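Local coordinates for hypothetical protein XCC2953 (PDB 2OZH), which is of unknown function but probably transfers an acyl group, such as acetyl, to a substrate not yet identified, at residues H6-D10 and N11-D15; D32-L35 and A36-Q39. All blocks are in the same frame, centred on the assembly; numbering follows the deposited sequence.

Contact 1: residues H6-D10 and N11-D15; sequences HVSTD and NSLLD
D10 meets S12 and L13 where strand 6-8 passes into the 3-10 segment 11-13. D10 OD1 accepts twice from S12: from OG at 2.6 Å and from the backbone N at 2.9 Å. Both donors reach OD1 from the same face, above the carboxylate plane. D10 CG lies anti to the backbone N (chi1 -177°), which sets the carboxylate beside its own carbonyl carbon, where OD1 can meet S12. The bond to S12 N closes an Asx turn. The backbone O of D10 also takes the N-H of L13, 3.1 Å from L13 N to D10 O. Two residues before D10, S8 OG accepts from D10 N at 2.9 Å, an ST turn.

A water lies 2.7 Å from both T9 O and N11 OD1.

The apolar part is small. L13 CD1 packs over S8, 3.9 Å from S8 CB, and lies near S8 OG and D10 CB. L13 touches F51 of strand 46-52 as well.

At this surface D10 uses its N-H, carbonyl and side chain together. The paired S12 donors would favour a charged carboxylate, and they probably help to fix the turn out of the strand.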
loop_
_atom_site.group_PDB
_atom_site.type_symbol
_atom_site.label_atom_id
_atom_site.label_comp_id
_atom_site.label_asym_id
_atom_site.label_seq_id
_atom_site.Cartn_x
_atom_site.Cartn_y
_atom_site.Cartn_z
ATOM N N HIS A 6 1.976 -26.330 1.369
ATOM C CA HIS A 6 1.992 -25.646 2.633
ATOM C C HIS A 6 2.014 -24.150 2.381
ATOM O O HIS A 6 2.843 -23.666 1.599
ATOM C CB HIS A 6 3.283 -25.978 3.384
ATOM C CG HIS A 6 3.462 -27.417 3.684
ATOM N ND1 HIS A 6 2.719 -28.072 4.643
ATOM C CD2 HIS A 6 4.311 -28.333 3.171
ATOM C CE1 HIS A 6 3.110 -29.333 4.696
ATOM N NE2 HIS A 6 4.067 -29.521 3.806
ATOM N N VAL A 7 1.150 -23.378 3.062
ATOM C CA VAL A 7 1.110 -21.938 2.927
ATOM C C VAL A 7 1.544 -21.352 4.251
ATOM O O VAL A 7 1.016 -21.727 5.314
ATOM C CB VAL A 7 -0.301 -21.406 2.542
ATOM C CG1 VAL A 7 -0.260 -19.901 2.439
ATOM C CG2 VAL A 7 -0.715 -22.020 1.180
ATOM N N SER A 8 2.540 -20.476 4.216
ATOM C CA SER A 8 3.041 -19.831 5.410
ATOM C C SER A 8 3.172 -18.341 5.236
ATOM O O SER A 8 3.410 -17.852 4.120
ATOM C CB SER A 8 4.414 -20.381 5.745
ATOM O OG SER A 8 4.951 -19.796 6.948
ATOM N N THR A 9 3.015 -17.617 6.349
ATOM C CA THR A 9 3.341 -16.211 6.397
ATOM C C THR A 9 4.587 -15.913 7.237
ATOM O O THR A 9 4.877 -14.762 7.538
ATOM C CB THR A 9 2.178 -15.354 6.922
ATOM O OG1 THR A 9 1.762 -15.878 8.191
ATOM C CG2 THR A 9 1.033 -15.374 5.941
ATOM N N ASP A 10 5.355 -16.951 7.577
ATOM C CA ASP A 10 6.608 -16.804 8.302
ATOM C C ASP A 10 7.747 -16.527 7.325
ATOM O O ASP A 10 8.166 -17.439 6.592
ATOM C CB ASP A 10 6.851 -18.085 9.102
ATOM C CG ASP A 10 8.096 -18.017 9.956
ATOM O OD1 ASP A 10 8.981 -17.168 9.767
ATOM O OD2 ASP A 10 8.191 -18.900 10.845
ATOM N N ASN A 11 8.253 -15.290 7.315
ATOM C CA ASN A 11 9.262 -14.925 6.357
ATOM C C ASN A 11 10.524 -15.746 6.462
ATOM O O ASN A 11 11.273 -15.842 5.467
ATOM C CB ASN A 11 9.634 -13.459 6.480
ATOM C CG ASN A 11 8.564 -12.502 5.952
ATOM O OD1 ASN A 11 7.536 -12.904 5.428
ATOM N ND2 ASN A 11 8.861 -11.217 6.059
ATOM N N SER A 12 10.787 -16.326 7.634
ATOM C CA SER A 12 11.991 -17.124 7.774
ATOM C C SER A 12 12.033 -18.357 6.872
ATOM O O SER A 12 13.128 -18.863 6.598
ATOM C CB SER A 12 12.239 -17.531 9.227
ATOM O OG SER A 12 11.282 -18.474 9.659
ATOM N N LEU A 13 10.879 -18.853 6.452
ATOM C CA LEU A 13 10.796 -19.995 5.541
ATOM C C LEU A 13 11.012 -19.602 4.081
ATOM O O LEU A 13 11.331 -20.467 3.267
ATOM C CB LEU A 13 9.436 -20.660 5.648
ATOM C CG LEU A 13 9.266 -21.465 6.928
ATOM C CD1 LEU A 13 7.788 -21.656 7.265
ATOM C CD2 LEU A 13 9.940 -22.806 6.805
ATOM N N LEU A 14 10.889 -18.323 3.733
ATOM C CA LEU A 14 11.002 -17.932 2.323
ATOM C C LEU A 14 12.387 -18.219 1.768
ATOM O O LEU A 14 13.400 -18.048 2.469
ATOM C CB LEU A 14 10.692 -16.449 2.163
ATOM C CG LEU A 14 9.267 -16.010 2.513
ATOM C CD1 LEU A 14 9.198 -14.494 2.513
ATOM C CD2 LEU A 14 8.244 -16.603 1.559
ATOM N N ASP A 15 12.424 -18.579 0.496
ATOM C CA ASP A 15 13.668 -18.762 -0.250
ATOM C C ASP A 15 13.909 -17.443 -0.975
ATOM O O ASP A 15 13.405 -17.209 -2.067
ATOM C CB ASP A 15 13.522 -19.949 -1.196
ATOM C CG ASP A 15 14.795 -20.275 -1.974
ATOM O OD1 ASP A 15 15.663 -19.379 -2.089
ATOM O OD2 ASP A 15 14.868 -21.418 -2.494
HETATM O O HOH W 1 5.050 -12.301 6.342
#

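Contact 2: residues D32-L35 and A36-Q39; sequences DIPL and ALVQ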
loop_
_atom_site.group_PDB
_atom_site.type_symbol
_atom_site.label_atom_id
_atom_site.label_comp_id
_atom_site.label_asym_id
_atom_site.label_seq_id
_atom_site.Cartn_x
_atom_site.Cartn_y
_atom_site.Cartn_z
ATOM N N ASP A 32 15.069 -6.929 -13.114
ATOM C CA ASP A 32 16.346 -6.403 -12.631
ATOM C C ASP A 32 16.311 -5.866 -11.200
ATOM O O ASP A 32 17.261 -5.233 -10.755
ATOM C CB ASP A 32 16.923 -5.357 -13.598
ATOM C CG ASP A 32 17.362 -5.956 -14.917
ATOM O OD1 ASP A 32 17.909 -7.076 -14.918
ATOM O OD2 ASP A 32 17.180 -5.293 -15.970
ATOM N N ILE A 33 15.267 -6.182 -10.434
ATOM C CA ILE A 33 15.173 -5.679 -9.055
ATOM C C ILE A 33 16.398 -6.150 -8.243
ATOM O O ILE A 33 16.781 -7.337 -8.313
ATOM C CB ILE A 33 13.859 -6.115 -8.369
ATOM C CG1 ILE A 33 13.703 -5.397 -7.015
ATOM C CG2 ILE A 33 13.743 -7.637 -8.223
ATOM C CD1 ILE A 33 12.356 -5.544 -6.388
ATOM N N PRO A 34 17.046 -5.234 -7.496
ATOM C CA PRO A 34 18.161 -5.694 -6.652
ATOM C C PRO A 34 17.756 -6.550 -5.479
ATOM O O PRO A 34 16.675 -6.400 -4.929
ATOM C CB PRO A 34 18.807 -4.394 -6.143
ATOM C CG PRO A 34 18.287 -3.323 -7.075
ATOM C CD PRO A 34 16.921 -3.755 -7.495
ATOM N N LEU A 35 18.640 -7.471 -5.104
ATOM C CA LEU A 35 18.443 -8.332 -3.947
ATOM C C LEU A 35 18.109 -7.546 -2.691
ATOM O O LEU A 35 17.239 -7.915 -1.945
ATOM C CB LEU A 35 19.679 -9.192 -3.718
ATOM C CG LEU A 35 19.655 -10.090 -2.485
ATOM C CD1 LEU A 35 18.472 -11.057 -2.499
ATOM C CD2 LEU A 35 20.936 -10.872 -2.369
ATOM N N ALA A 36 18.817 -6.448 -2.465
ATOM C CA ALA A 36 18.613 -5.696 -1.232
ATOM C C ALA A 36 17.222 -5.140 -1.179
ATOM O O ALA A 36 16.633 -5.030 -0.083
ATOM C CB ALA A 36 19.645 -4.570 -1.119
ATOM N N LEU A 37 16.634 -4.791 -2.323
ATOM C CA LEU A 37 15.273 -4.284 -2.349
ATOM C C LEU A 37 14.284 -5.401 -2.132
ATOM O O LEU A 37 13.241 -5.219 -1.508
ATOM C CB LEU A 37 14.921 -3.533 -3.641
ATOM C CG LEU A 37 15.499 -2.164 -3.816
ATOM C CD1 LEU A 37 14.800 -1.489 -4.998
ATOM C CD2 LEU A 37 15.335 -1.322 -2.518
ATOM N N VAL A 38 14.551 -6.576 -2.707
ATOM C CA VAL A 38 13.691 -7.743 -2.448
ATOM C C VAL A 38 13.655 -8.017 -0.957
ATOM O O VAL A 38 12.582 -8.213 -0.394
ATOM C CB VAL A 38 14.195 -8.979 -3.245
ATOM C CG1 VAL A 38 13.419 -10.226 -2.845
ATOM C CG2 VAL A 38 14.045 -8.733 -4.737
ATOM N N GLN A 39 14.811 -8.057 -0.317
ATOM C CA GLN A 39 14.865 -8.353 1.094
ATOM C C GLN A 39 14.140 -7.301 1.911
ATOM O O GLN A 39 13.341 -7.650 2.797
ATOM C CB GLN A 39 16.295 -8.478 1.591
ATOM C CG GLN A 39 16.361 -8.943 3.056
ATOM C CD GLN A 39 15.987 -10.388 3.261
ATOM O OE1 GLN A 39 16.689 -11.283 2.772
ATOM N NE2 GLN A 39 14.919 -10.641 3.993
#
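The flat P34 carbonyl group faces into the first turn of helix 35-43. V38 N approaches P34 O in the carbonyl plane at 3.1 Å, with a fairly straight N-H...O angle of 162°. L37 N gives the same oxygen a weak bond, bent to 126°. The P34 ring is puckered and meets L37 through its CD corner, 4.0 Å from L37 CD1. The two side chains run side by side and point the same way. Y140 also touches both. The Q39 amide bonds D43 OD1 through NE2. The Q39 backbone N-H goes to L35 O at 2.9 Å, which continues the helical pattern.

P34 is the N-cap residue, and a proline has no side-chain acceptor with which to cap the helix. Apolar contact spans the helix start. I33, just before the cap, packs on V38, the fourth residue after it. This is the spacing of a hydrophobic staple. I33 CG2 lies 3.7 Å from V38 CG2, and the side chains cross at about a right angle. I33 CG1 points away from its own backbone N (chi1 -171°) and comes within 4.0 Å of L37 CB. V38 CG2 also rests 3.5 Å from P34 O, beside the bonded carbonyl.

L35 and V38 turn to helix 16-26, where both touch H20. L35 and Q39 touch I16 of that helix. I33 and P34 lean on Y140 near the C terminus, while D32 bonds S141. The entry to helix 35-43 thus packs on helix 16-26 and the C-terminal tail, while I33 just before it also meets T68 of the second subunit.

From the N terminus, strand 6-8 pairs with strand 46-52 at the sheet edge. Contact 1 closes the turn that leaves this strand. D15 then caps helix 16-26, bonding L18 N. The chain runs through that helix and a loop before contact 2 opens helix 35-43, which leads to strand 46-52. The contacts are in series; neither nests in nor crosses the other. The centres of contact 1 and contact 2 are about 18 Å apart. The nearest atoms of contact 1 and contact 2 are about 6 Å apart. Both belong to the helical connection between the first two strands, as in other GNAT proteins. N11 ND2 makes a weak hydrogen bond to I42 O, near the far end of helix 35-43.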